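Local coordinates for glycosyl transferase (Staphylococcus aureus, PDB 5TZJ), which is a glycosyl transferase of family 2, a GT-A-type enzyme whose nucleotide-binding domain holds uridine-diphosphate-N-acetylglucosamine in this model, at residues Val37-Asp40 with Cys41-Asp44; Ile49-Lys52 with Tyr53-Lys56; Thr150-Pro153 with Thr154-Tyr157. One frame throughout, in Å; residues are numbered along the deposited sequence.

Contact 1 (Val37-Asp40 with Cys41-Asp44). With UD1 (uridine-diphosphate-N-acetylglucosamine), chain C.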
ATOM      1  N   VAL A  37      19.883   6.067   4.995  1.00 31.68           N
ATOM      2  CA  VAL A  37      19.769   6.347   3.579  1.00 32.45           C
ATOM      3  C   VAL A  37      20.439   5.201   2.850  1.00 31.02           C
ATOM      4  O   VAL A  37      21.650   4.962   3.043  1.00 31.35           O
ATOM      5  CB  VAL A  37      20.426   7.697   3.218  1.00 35.64           C
ATOM      6  CG1 VAL A  37      20.391   7.917   1.670  1.00 32.18           C
ATOM      7  CG2 VAL A  37      19.730   8.844   3.962  1.00 34.35           C
ATOM      8  N   VAL A  38      19.669   4.502   2.010  1.00 31.41           N
ATOM      9  CA  VAL A  38      20.229   3.510   1.112  1.00 29.61           C
ATOM     10  C   VAL A  38      19.991   3.964  -0.323  1.00 28.43           C
ATOM     11  O   VAL A  38      18.846   4.104  -0.772  1.00 26.91           O
ATOM     12  CB  VAL A  38      19.654   2.114   1.353  1.00 30.99           C
ATOM     13  CG1 VAL A  38      20.339   1.095   0.376  1.00 31.85           C
ATOM     14  CG2 VAL A  38      19.882   1.746   2.778  1.00 28.18           C
ATOM     15  N   ASP A  39      21.081   4.174  -1.055  1.00 29.79           N
ATOM     16  CA  ASP A  39      21.001   4.730  -2.393  1.00 28.47           C
ATOM     17  C   ASP A  39      21.004   3.588  -3.403  1.00 30.32           C
ATOM     18  O   ASP A  39      21.922   2.749  -3.412  1.00 30.40           O
ATOM     19  CB  ASP A  39      22.175   5.690  -2.662  1.00 30.07           C
ATOM     20  CG  ASP A  39      22.115   6.276  -4.056  1.00 30.35           C
ATOM     21  OD1 ASP A  39      21.275   7.199  -4.282  1.00 31.94           O
ATOM     22  OD2 ASP A  39      22.876   5.791  -4.926  1.00 31.97           O
ATOM     23  N   ASP A  40      19.992   3.563  -4.251  1.00 26.85           N
ATOM     24  CA  ASP A  40      19.827   2.477  -5.222  1.00 28.03           C
ATOM     25  C   ASP A  40      20.647   2.740  -6.484  1.00 30.53           C
ATOM     26  O   ASP A  40      20.123   2.764  -7.610  1.00 31.92           O
ATOM     27  CB  ASP A  40      18.349   2.294  -5.551  1.00 29.63           C
ATOM     28  CG  ASP A  40      18.019   0.872  -5.971  1.00 33.48           C
ATOM     29  OD1 ASP A  40      18.989   0.080  -6.165  1.00 31.60           O
ATOM     30  OD2 ASP A  40      16.798   0.565  -6.138  1.00 30.80           O
ATOM     31  N   CYS A  41      21.949   2.943  -6.274  1.00 29.77           N
ATOM     32  CA  CYS A  41      22.934   3.117  -7.349  1.00 30.32           C
ATOM     33  C   CYS A  41      22.613   4.340  -8.213  1.00 33.07           C
ATOM     34  O   CYS A  41      22.495   4.253  -9.438  1.00 32.39           O
ATOM     35  CB  CYS A  41      23.044   1.859  -8.207  1.00 30.97           C
ATOM     36  SG  CYS A  41      24.653   1.798  -9.093  1.00 39.39           S
ATOM     37  N   SER A  42      22.478   5.495  -7.560  1.00 31.34           N
ATOM     38  CA  SER A  42      22.296   6.752  -8.275  1.00 33.10           C
ATOM     39  C   SER A  42      23.523   7.082  -9.111  1.00 36.51           C
ATOM     40  O   SER A  42      24.661   6.741  -8.751  1.00 36.09           O
ATOM     41  CB  SER A  42      22.032   7.901  -7.293  1.00 34.33           C
ATOM     42  OG  SER A  42      20.771   7.682  -6.659  1.00 30.70           O
ATOM     43  N   THR A  43      23.282   7.757 -10.241  1.00 35.71           N
ATOM     44  CA  THR A  43      24.379   8.306 -11.026  1.00 38.81           C
ATOM     45  C   THR A  43      24.529   9.809 -10.867  1.00 40.33           C
ATOM     46  O   THR A  43      25.453  10.383 -11.448  1.00 44.13           O
ATOM     47  CB  THR A  43      24.193   7.972 -12.507  1.00 41.80           C
ATOM     48  OG1 THR A  43      22.911   8.468 -12.932  1.00 40.77           O
ATOM     49  CG2 THR A  43      24.263   6.446 -12.730  1.00 39.04           C
ATOM     50  N   ASP A  44      23.660  10.466 -10.105  1.00 37.45           N
ATOM     51  CA  ASP A  44      23.763  11.902  -9.950  1.00 39.30           C
ATOM     52  C   ASP A  44      24.479  12.207  -8.632  1.00 39.82           C
ATOM     53  O   ASP A  44      25.109  11.324  -8.038  1.00 39.15           O
ATOM     54  CB  ASP A  44      22.367  12.531 -10.056  1.00 38.91           C
ATOM     55  CG  ASP A  44      21.431  12.099  -8.938  1.00 40.04           C
ATOM     56  OD1 ASP A  44      21.817  11.293  -8.061  1.00 40.02           O
ATOM     57  OD2 ASP A  44      20.276  12.565  -8.950  1.00 40.09           O
TER
HETATM   58  C1' UD1 C 401       4.452   5.595  -4.121  1.00 53.83           C
HETATM   59  C2' UD1 C 401       4.519   5.245  -2.640  1.00 53.20           C
HETATM   60  C3' UD1 C 401       5.881   4.685  -2.397  1.00 49.49           C
HETATM   61  C4' UD1 C 401       5.903   3.342  -3.037  1.00 45.50           C
HETATM   62  C5' UD1 C 401       5.900   3.554  -4.553  1.00 47.92           C
HETATM   63  C6' UD1 C 401       5.886   2.238  -5.273  1.00 46.01           C
HETATM   64  C7' UD1 C 401       2.891   6.704  -1.406  1.00 51.57           C
HETATM   65  C8' UD1 C 401       1.777   5.786  -1.876  1.00 52.02           C
HETATM   66  N2' UD1 C 401       4.253   6.445  -1.801  1.00 51.45           N
HETATM   67  O1' UD1 C 401       5.367   6.609  -4.321  1.00 51.77           O
HETATM   68  O3' UD1 C 401       6.224   4.653  -0.982  1.00 47.84           O
HETATM   69  O4' UD1 C 401       7.048   2.625  -2.618  1.00 46.38           O
HETATM   70  O5' UD1 C 401       4.713   4.357  -4.955  1.00 53.01           O
HETATM   71  O6' UD1 C 401       4.966   1.370  -4.657  1.00 43.70           O
HETATM   72  O7' UD1 C 401       2.663   7.647  -0.738  1.00 53.41           O
HETATM   73  N1  UD1 C 401      13.455   4.326  -5.386  1.00 32.82           N
HETATM   74  C2  UD1 C 401      14.590   3.382  -5.185  1.00 30.65           C
HETATM   75  N3  UD1 C 401      15.078   2.526  -6.312  1.00 27.32           N
HETATM   76  C4  UD1 C 401      14.410   2.625  -7.605  1.00 31.60           C
HETATM   77  C5  UD1 C 401      13.250   3.557  -7.796  1.00 33.91           C
HETATM   78  C6  UD1 C 401      12.780   4.400  -6.672  1.00 35.71           C
HETATM   79  O2  UD1 C 401      15.109   3.320  -4.136  1.00 30.50           O
HETATM   80  O4  UD1 C 401      14.797   1.947  -8.501  1.00 28.67           O
HETATM   81  C1B UD1 C 401      12.982   5.088  -4.259  1.00 34.79           C
HETATM   82  C2B UD1 C 401      12.687   6.656  -4.574  1.00 33.95           C
HETATM   83  O2' UD1 C 401      13.962   7.408  -4.510  1.00 31.68           O
HETATM   84  C3B UD1 C 401      11.784   7.006  -3.658  1.00 30.75           C
HETATM   85  C4B UD1 C 401      10.973   5.730  -3.352  1.00 34.18           C
HETATM   86  O4B UD1 C 401      11.814   4.561  -3.897  1.00 33.51           O
HETATM   87  O3B UD1 C 401      12.436   7.390  -2.354  1.00 30.57           O
HETATM   88  C5B UD1 C 401       9.697   5.666  -3.985  1.00 36.94           C
HETATM   89  O5B UD1 C 401       9.854   5.751  -5.375  1.00 36.07           O
HETATM   90  PA  UD1 C 401       8.938   6.886  -6.147  1.00 42.78           P
HETATM   91  O1A UD1 C 401       9.424   7.072  -7.560  1.00 41.20           O
HETATM   92  O2A UD1 C 401       8.966   8.188  -5.367  1.00 42.52           O
HETATM   93  O3A UD1 C 401       7.401   6.241  -6.090  1.00 48.33           O
HETATM   94  PB  UD1 C 401       5.973   7.027  -5.802  1.00 48.63           P
HETATM   95  O1B UD1 C 401       6.085   8.534  -5.834  1.00 48.78           O
HETATM   96  O2B UD1 C 401       5.156   6.554  -6.994  1.00 47.96           O

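Contact 2 (Ile49-Lys52 with Tyr53-Lys56)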
ATOM      1  N   ILE A  49      25.043  15.295  -1.834  1.00 43.30           N
ATOM      2  CA  ILE A  49      24.105  16.134  -1.076  1.00 47.90           C
ATOM      3  C   ILE A  49      23.793  15.505   0.279  1.00 47.56           C
ATOM      4  O   ILE A  49      23.804  16.191   1.309  1.00 48.00           O
ATOM      5  CB  ILE A  49      22.828  16.410  -1.886  1.00 47.11           C
ATOM      6  CG1 ILE A  49      23.193  17.216  -3.139  1.00 54.08           C
ATOM      7  CG2 ILE A  49      21.857  17.214  -1.060  1.00 44.83           C
ATOM      8  CD1 ILE A  49      22.108  17.242  -4.194  1.00 54.68           C
ATOM      9  N   VAL A  50      23.569  14.192   0.316  1.00 40.36           N
ATOM     10  CA  VAL A  50      23.312  13.527   1.591  1.00 41.92           C
ATOM     11  C   VAL A  50      24.470  13.741   2.570  1.00 41.59           C
ATOM     12  O   VAL A  50      24.253  13.965   3.766  1.00 44.87           O
ATOM     13  CB  VAL A  50      23.008  12.029   1.373  1.00 40.37           C
ATOM     14  CG1 VAL A  50      23.025  11.291   2.703  1.00 37.93           C
ATOM     15  CG2 VAL A  50      21.613  11.829   0.676  1.00 37.30           C
ATOM     16  N   GLU A  51      25.719  13.709   2.084  1.00 42.67           N
ATOM     17  CA  GLU A  51      26.855  13.810   2.998  1.00 45.71           C
ATOM     18  C   GLU A  51      27.012  15.192   3.625  1.00 49.24           C
ATOM     19  O   GLU A  51      27.721  15.322   4.635  1.00 50.83           O
ATOM     20  CB  GLU A  51      28.154  13.408   2.282  1.00 49.97           C
ATOM     21  CG  GLU A  51      28.269  11.904   2.248  1.00 55.05           C
ATOM     22  CD  GLU A  51      28.609  11.366   3.623  1.00 60.47           C
ATOM     23  OE1 GLU A  51      28.093  10.260   3.948  1.00 62.08           O
ATOM     24  OE2 GLU A  51      29.405  12.045   4.354  1.00 59.13           O
ATOM     25  N   LYS A  52      26.381  16.226   3.067  1.00 48.51           N
ATOM     26  CA  LYS A  52      26.421  17.518   3.739  1.00 52.22           C
ATOM     27  C   LYS A  52      25.671  17.516   5.077  1.00 52.41           C
ATOM     28  O   LYS A  52      25.836  18.465   5.847  1.00 52.50           O
ATOM     29  CB  LYS A  52      25.861  18.611   2.819  1.00 55.42           C
ATOM     30  CG  LYS A  52      26.477  18.659   1.406  1.00 58.47           C
ATOM     31  CD  LYS A  52      25.855  19.795   0.582  1.00 60.51           C
ATOM     32  CE  LYS A  52      26.017  19.593  -0.923  1.00 57.17           C
ATOM     33  NZ  LYS A  52      27.213  20.305  -1.490  1.00 58.53           N
ATOM     34  N   TYR A  53      24.874  16.478   5.378  1.00 52.63           N
ATOM     35  CA  TYR A  53      24.114  16.390   6.626  1.00 52.68           C
ATOM     36  C   TYR A  53      24.739  15.452   7.660  1.00 50.72           C
ATOM     37  O   TYR A  53      24.144  15.256   8.731  1.00 48.98           O
ATOM     38  CB  TYR A  53      22.672  15.942   6.320  1.00 47.34           C
ATOM     39  CG  TYR A  53      21.903  16.999   5.553  1.00 49.48           C
ATOM     40  CD1 TYR A  53      22.049  17.111   4.174  1.00 47.45           C
ATOM     41  CD2 TYR A  53      21.054  17.919   6.219  1.00 51.45           C
ATOM     42  CE1 TYR A  53      21.381  18.075   3.462  1.00 49.47           C
ATOM     43  CE2 TYR A  53      20.364  18.898   5.508  1.00 50.71           C
ATOM     44  CZ  TYR A  53      20.537  18.967   4.120  1.00 52.57           C
ATOM     45  OH  TYR A  53      19.887  19.919   3.365  1.00 46.49           O
ATOM     46  N   ARG A  54      25.922  14.895   7.359  1.00 50.35           N
ATOM     47  CA  ARG A  54      26.657  13.961   8.225  1.00 52.98           C
ATOM     48  C   ARG A  54      26.794  14.444   9.682  1.00 53.73           C
ATOM     49  O   ARG A  54      26.630  13.657  10.627  1.00 50.81           O
ATOM     50  CB  ARG A  54      28.048  13.728   7.599  1.00 56.51           C
ATOM     51  CG  ARG A  54      29.109  13.039   8.451  1.00 60.34           C
ATOM     52  CD  ARG A  54      28.892  11.531   8.574  1.00 61.78           C
ATOM     53  NE  ARG A  54      28.694  10.848   7.293  1.00 64.53           N
ATOM     54  CZ  ARG A  54      28.210   9.610   7.190  1.00 66.84           C
ATOM     55  NH1 ARG A  54      27.869   8.945   8.293  1.00 69.26           N
ATOM     56  NH2 ARG A  54      28.023   9.040   5.997  1.00 65.97           N
ATOM     57  N   ASN A  55      27.124  15.711   9.886  1.00 51.66           N
ATOM     58  CA  ASN A  55      27.288  16.208  11.245  1.00 59.77           C
ATOM     59  C   ASN A  55      26.038  16.900  11.746  1.00 59.09           C
ATOM     60  O   ASN A  55      26.007  17.346  12.892  1.00 60.83           O
ATOM     61  CB  ASN A  55      28.485  17.163  11.363  1.00 58.66           C
ATOM     62  CG  ASN A  55      29.820  16.503  11.027  1.00 58.89           C
ATOM     63  OD1 ASN A  55      30.076  15.342  11.376  1.00 60.03           O
ATOM     64  ND2 ASN A  55      30.690  17.259  10.385  1.00 59.78           N
ATOM     65  N   LYS A  56      25.011  17.001  10.912  1.00 54.05           N
ATOM     66  CA  LYS A  56      23.751  17.603  11.313  1.00 55.73           C
ATOM     67  C   LYS A  56      22.753  16.553  11.781  1.00 52.99           C
ATOM     68  O   LYS A  56      21.989  16.788  12.728  1.00 49.51           O
ATOM     69  CB  LYS A  56      23.184  18.404  10.135  1.00 60.40           C
ATOM     70  CG  LYS A  56      22.185  19.460  10.503  1.00 67.69           C
ATOM     71  CD  LYS A  56      21.604  20.074   9.241  1.00 70.41           C
ATOM     72  CE  LYS A  56      21.333  21.558   9.420  1.00 73.49           C
ATOM     73  NZ  LYS A  56      22.449  22.342   8.832  1.00 76.00           N
TER
HETATM   74  O   HOH W   1      26.390  18.371   8.419  1.00 45.40           O

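Contact 3 (Thr150-Pro153 with Thr154-Tyr157). With UD1 (uridine-diphosphate-N-acetylglucosamine), chain C.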
ATOM      1  N   THR A 150      -5.159   2.317   2.917  1.00 30.64           N
ATOM      2  CA  THR A 150      -3.823   2.913   2.827  1.00 28.68           C
ATOM      3  C   THR A 150      -2.761   1.871   3.197  1.00 27.24           C
ATOM      4  O   THR A 150      -2.613   1.500   4.363  1.00 25.88           O
ATOM      5  CB  THR A 150      -3.694   4.205   3.665  1.00 33.23           C
ATOM      6  OG1 THR A 150      -2.350   4.707   3.530  1.00 36.89           O
ATOM      7  CG2 THR A 150      -3.998   3.998   5.139  1.00 26.32           C
ATOM      8  N   LEU A 151      -2.037   1.382   2.177  1.00 25.18           N
ATOM      9  CA  LEU A 151      -1.027   0.342   2.334  1.00 23.68           C
ATOM     10  C   LEU A 151       0.383   0.847   2.038  1.00 26.21           C
ATOM     11  O   LEU A 151       1.327   0.053   2.038  1.00 26.18           O
ATOM     12  CB  LEU A 151      -1.372  -0.878   1.434  1.00 20.85           C
ATOM     13  CG  LEU A 151      -2.776  -1.407   1.737  1.00 27.73           C
ATOM     14  CD1 LEU A 151      -3.141  -2.566   0.781  1.00 27.25           C
ATOM     15  CD2 LEU A 151      -2.809  -1.827   3.197  1.00 27.07           C
ATOM     16  N   SER A 152       0.551   2.147   1.811  1.00 26.16           N
ATOM     17  CA  SER A 152       1.866   2.688   1.571  1.00 25.70           C
ATOM     18  C   SER A 152       2.717   2.508   2.829  1.00 27.85           C
ATOM     19  O   SER A 152       2.188   2.314   3.934  1.00 30.14           O
ATOM     20  CB  SER A 152       1.749   4.157   1.194  1.00 32.23           C
ATOM     21  OG  SER A 152       1.285   4.923   2.306  1.00 35.55           O
ATOM     22  N   PRO A 153       4.037   2.545   2.704  1.00 22.02           N
ATOM     23  CA  PRO A 153       4.872   2.307   3.886  1.00 23.39           C
ATOM     24  C   PRO A 153       5.169   3.569   4.694  1.00 25.81           C
ATOM     25  O   PRO A 153       5.988   3.518   5.631  1.00 28.95           O
ATOM     26  CB  PRO A 153       6.150   1.720   3.261  1.00 23.89           C
ATOM     27  CG  PRO A 153       6.266   2.416   1.931  1.00 25.67           C
ATOM     28  CD  PRO A 153       4.824   2.592   1.454  1.00 24.37           C
ATOM     29  N   THR A 154       4.520   4.690   4.361  1.00 26.66           N
ATOM     30  CA  THR A 154       4.822   6.015   4.942  1.00 29.11           C
ATOM     31  C   THR A 154       4.111   6.183   6.288  1.00 27.85           C
ATOM     32  O   THR A 154       3.293   7.085   6.494  1.00 27.13           O
ATOM     33  CB  THR A 154       4.383   7.097   3.967  1.00 35.25           C
ATOM     34  OG1 THR A 154       2.967   6.926   3.712  1.00 35.37           O
ATOM     35  CG2 THR A 154       5.142   6.936   2.662  1.00 35.02           C
ATOM     36  N   LYS A 155       4.421   5.242   7.179  1.00 30.16           N
ATOM     37  CA  LYS A 155       3.838   5.078   8.500  1.00 28.93           C
ATOM     38  C   LYS A 155       4.974   4.731   9.455  1.00 32.43           C
ATOM     39  O   LYS A 155       6.116   4.484   9.044  1.00 30.54           O
ATOM     40  CB  LYS A 155       2.774   3.968   8.514  1.00 25.01           C
ATOM     41  CG  LYS A 155       1.690   4.122   7.397  1.00 25.84           C
ATOM     42  CD  LYS A 155       0.882   2.826   7.218  1.00 30.49           C
ATOM     43  CE  LYS A 155      -0.399   3.065   6.359  1.00 33.54           C
ATOM     44  NZ  LYS A 155      -0.047   3.545   5.008  1.00 32.72           N
ATOM     45  N   ILE A 156       4.643   4.691  10.739  1.00 31.15           N
ATOM     46  CA  ILE A 156       5.582   4.309  11.775  1.00 30.91           C
ATOM     47  C   ILE A 156       5.277   2.883  12.206  1.00 32.32           C
ATOM     48  O   ILE A 156       4.115   2.546  12.542  1.00 29.19           O
ATOM     49  CB  ILE A 156       5.507   5.295  12.954  1.00 35.33           C
ATOM     50  CG1 ILE A 156       5.935   6.681  12.455  1.00 35.04           C
ATOM     51  CG2 ILE A 156       6.392   4.842  14.147  1.00 34.70           C
ATOM     52  CD1 ILE A 156       5.915   7.751  13.554  1.00 37.39           C
ATOM     53  N   TYR A 157       6.328   2.044  12.227  1.00 29.30           N
ATOM     54  CA  TYR A 157       6.196   0.632  12.576  1.00 27.82           C
ATOM     55  C   TYR A 157       7.166   0.284  13.691  1.00 33.35           C
ATOM     56  O   TYR A 157       8.324   0.708  13.660  1.00 31.48           O
ATOM     57  CB  TYR A 157       6.490  -0.273  11.428  1.00 25.71           C
ATOM     58  CG  TYR A 157       5.754   0.017  10.137  1.00 29.28           C
ATOM     59  CD1 TYR A 157       4.735  -0.839   9.717  1.00 26.21           C
ATOM     60  CD2 TYR A 157       6.079   1.115   9.324  1.00 25.91           C
ATOM     61  CE1 TYR A 157       4.063  -0.621   8.537  1.00 28.41           C
ATOM     62  CE2 TYR A 157       5.396   1.343   8.117  1.00 25.49           C
ATOM     63  CZ  TYR A 157       4.404   0.456   7.728  1.00 27.70           C
ATOM     64  OH  TYR A 157       3.705   0.617   6.549  1.00 26.16           O
TER
HETATM   65  C1' UD1 C 401       4.452   5.595  -4.121  1.00 53.83           C
HETATM   66  C2' UD1 C 401       4.519   5.245  -2.640  1.00 53.20           C
HETATM   67  C3' UD1 C 401       5.881   4.685  -2.397  1.00 49.49           C
HETATM   68  C4' UD1 C 401       5.903   3.342  -3.037  1.00 45.50           C
HETATM   69  C5' UD1 C 401       5.900   3.554  -4.553  1.00 47.92           C
HETATM   70  C6' UD1 C 401       5.886   2.238  -5.273  1.00 46.01           C
HETATM   71  C7' UD1 C 401       2.891   6.704  -1.406  1.00 51.57           C
HETATM   72  C8' UD1 C 401       1.777   5.786  -1.876  1.00 52.02           C
HETATM   73  N2' UD1 C 401       4.253   6.445  -1.801  1.00 51.45           N
HETATM   74  O1' UD1 C 401       5.367   6.609  -4.321  1.00 51.77           O
HETATM   75  O3' UD1 C 401       6.224   4.653  -0.982  1.00 47.84           O
HETATM   76  O4' UD1 C 401       7.048   2.625  -2.618  1.00 46.38           O
HETATM   77  O5' UD1 C 401       4.713   4.357  -4.955  1.00 53.01           O
HETATM   78  O6' UD1 C 401       4.966   1.370  -4.657  1.00 43.70           O
HETATM   79  O7' UD1 C 401       2.663   7.647  -0.738  1.00 53.41           O
HETATM   80  N1  UD1 C 401      13.455   4.326  -5.386  1.00 32.82           N
HETATM   81  C2  UD1 C 401      14.590   3.382  -5.185  1.00 30.65           C
HETATM   82  N3  UD1 C 401      15.078   2.526  -6.312  1.00 27.32           N
HETATM   83  C4  UD1 C 401      14.410   2.625  -7.605  1.00 31.60           C
HETATM   84  C5  UD1 C 401      13.250   3.557  -7.796  1.00 33.91           C
HETATM   85  C6  UD1 C 401      12.780   4.400  -6.672  1.00 35.71           C
HETATM   86  O2  UD1 C 401      15.109   3.320  -4.136  1.00 30.50           O
HETATM   87  O4  UD1 C 401      14.797   1.947  -8.501  1.00 28.67           O
HETATM   88  C1B UD1 C 401      12.982   5.088  -4.259  1.00 34.79           C
HETATM   89  C2B UD1 C 401      12.687   6.656  -4.574  1.00 33.95           C
HETATM   90  O2' UD1 C 401      13.962   7.408  -4.510  1.00 31.68           O
HETATM   91  C3B UD1 C 401      11.784   7.006  -3.658  1.00 30.75           C
HETATM   92  C4B UD1 C 401      10.973   5.730  -3.352  1.00 34.18           C
HETATM   93  O4B UD1 C 401      11.814   4.561  -3.897  1.00 33.51           O
HETATM   94  O3B UD1 C 401      12.436   7.390  -2.354  1.00 30.57           O
HETATM   95  C5B UD1 C 401       9.697   5.666  -3.985  1.00 36.94           C
HETATM   96  O5B UD1 C 401       9.854   5.751  -5.375  1.00 36.07           O
HETATM   97  PA  UD1 C 401       8.938   6.886  -6.147  1.00 42.78           P
HETATM   98  O1A UD1 C 401       9.424   7.072  -7.560  1.00 41.20           O
HETATM   99  O2A UD1 C 401       8.966   8.188  -5.367  1.00 42.52           O
HETATM  100  O3A UD1 C 401       7.401   6.241  -6.090  1.00 48.33           O
HETATM  101  PB  UD1 C 401       5.973   7.027  -5.802  1.00 48.63           P
HETATM  102  O1B UD1 C 401       6.085   8.534  -5.834  1.00 48.78           O
HETATM  103  O2B UD1 C 401       5.156   6.554  -6.994  1.00 47.96           O

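Contact 1 (Val37-Asp40 with Cys41-Asp44)
The carboxylate of Asp39 receives Ser42 with both of its oxygens, while that of its neighbour Asp40 meets the uracil ring of UD1 at its N3 edge, close to the ring plane. This is the carboxy-terminal end of parallel strand 33-39 in a GT-A, Rossmann-like domain, where the chain leaves the sheet and the nucleotide binds. Asp39 OD2 takes the backbone N of Ser42 at 2.7 Å, on its syn side and 23° out of the carboxylate plane. OD1 accepts the hydroxyl OG of Ser42 at 2.5 Å, a doubtfully short distance. Asp39 can reach Ser42 because CG stands anti to its own backbone N (chi1 180°). Both oxygens have second partners, Thr9 OG1 at OD1 and Gln63 NE2 at OD2, so Ser42 and the neighbouring strands together hold this buried carboxylate. Between the two residues the backbone makes an inverse gamma turn centred on Asp40, closed by a weak bond from Cys41 N to Asp39 O of 2.9 Å. The turn sends Asp40 the other way: its OD1 accepts from Ser68 N, and its OD2 receives the uracil N3 of UD1 at 2.6 Å with an N-H...O angle of 164°.

Contact 2 (Ile49-Lys52 with Tyr53-Lys56)
Bends in two side chains bring Glu51 and Arg54 together: Glu51 folds at chi2 (-73°), and Arg54 turns at chi2 (76°) and again at chi3, so that both run side by side and point the same way. Their carboxylate and guanidinium planes lie only 27° apart, and the two groups meet through a pair of contacts. Arg54 NE donates to Glu51 OE2 at 3.3 Å, the acceptor lying in the guanidinium plane and the donor arriving on the syn side of the carboxylate oxygen. Beside it, Arg54 NH2 points to Glu51 OE1 in a salt bridge modelled at 2.4 Å, short enough that the exact length is doubtful.

The backbone beneath is a type I beta turn from Glu51 to Arg54, in the region where helix 46-51 gives way to loop. Arg54 N bonds to Glu51 O at 3.3 Å, and Tyr53 N to Val50 O at 3.0 Å. Tyr53 turns its ring so that the edge, at CD1, meets Ile49 O at 3.5 Å. The ring packs against Thr17 and Leu20 of helix 16-24, where its OH is hydrogen-bonded to Asn21 OD1. A water continues the chain of bonds past the turn, donating to Lys52 O at 2.6 Å and accepting from Asn55 N.

The contact thus has two sides: a buried tyrosine joins the turn to the neighbouring helix, while the ion pair lies toward the surface, where solvent probably screens its charges and the paired bonds probably help fix the rotation of the guanidinium.

Contact 3 (Thr150-Pro153 with Thr154-Tyr157)
Thr154 comes first, its OG1 3.0 Å from Ser152 OG. It is also the centre of an inverse gamma turn, in which Lys155 N bonds back to Pro153 O at 2.8 Å. The turn swings the chain round as it enters the strand that carries Ile156 and Tyr157.

Lys155 then doubles back along the preceding residues. Its chain is extended as far as CE and bends only at the last torsion (chi4 61°), which tips NZ into a group of oxygens. The amine meets the side chain of Thr150 tip to tip, bonding to OG1 at 3.0 Å, and it also bonds to Ser152 O at 2.8 Å, approaching 32° from that carbonyl's plane. A third, weak bond goes to Thr150 O. Three oxygens from two residues, one of them weakly, thus surround this buried nitrogen, which probably helps set the course of 150-153.

Ile156 turns its side chain to the other side, against Phe86 and Leu88 of strand 86-89, and its backbone pairs with Leu116. Tyr157 faces back again. The edge of its ring, at CE2, lies 3.4 Å from Pro153 O in the ring plane. Its OH passes 3.4 Å from Pro153 CA on its way to its hydrogen-bond partner, Thr182 OG1, and Phe181 meets the same ring edge-to-face.

Residues 152 and 153 line the ligand pocket: Ser152 CB packs on the acetamide methyl C8' of UD1 at 3.5 Å, and Pro153 CD lies equally near its O3', a loop at the sugar end of a GT-A nucleotide-sugar cleft.

In the fold
Contacts 1 and 3 are parts of one site. They reach the same mixed sheet and both touch UD1, yet their nearest atoms are about 13 Å apart, because contact 1 meets the uracil end and contact 3 the sugar end. Their chemistry differs accordingly: contact 1 relies on carboxylates, one of which bonds directly to the ligand, whereas contact 3, wholly buried near the centre of the chain, gathers neutral oxygens round a lysine and meets the ligand through Ser152 CB and Pro153 CD, at packing distance. Contact 2 lies at the periphery, with a partly solvent-facing ion pair. It touches contact 1 through Val37 CG1 and Val50 CG2, where helix 46-51 packs against strand 33-39.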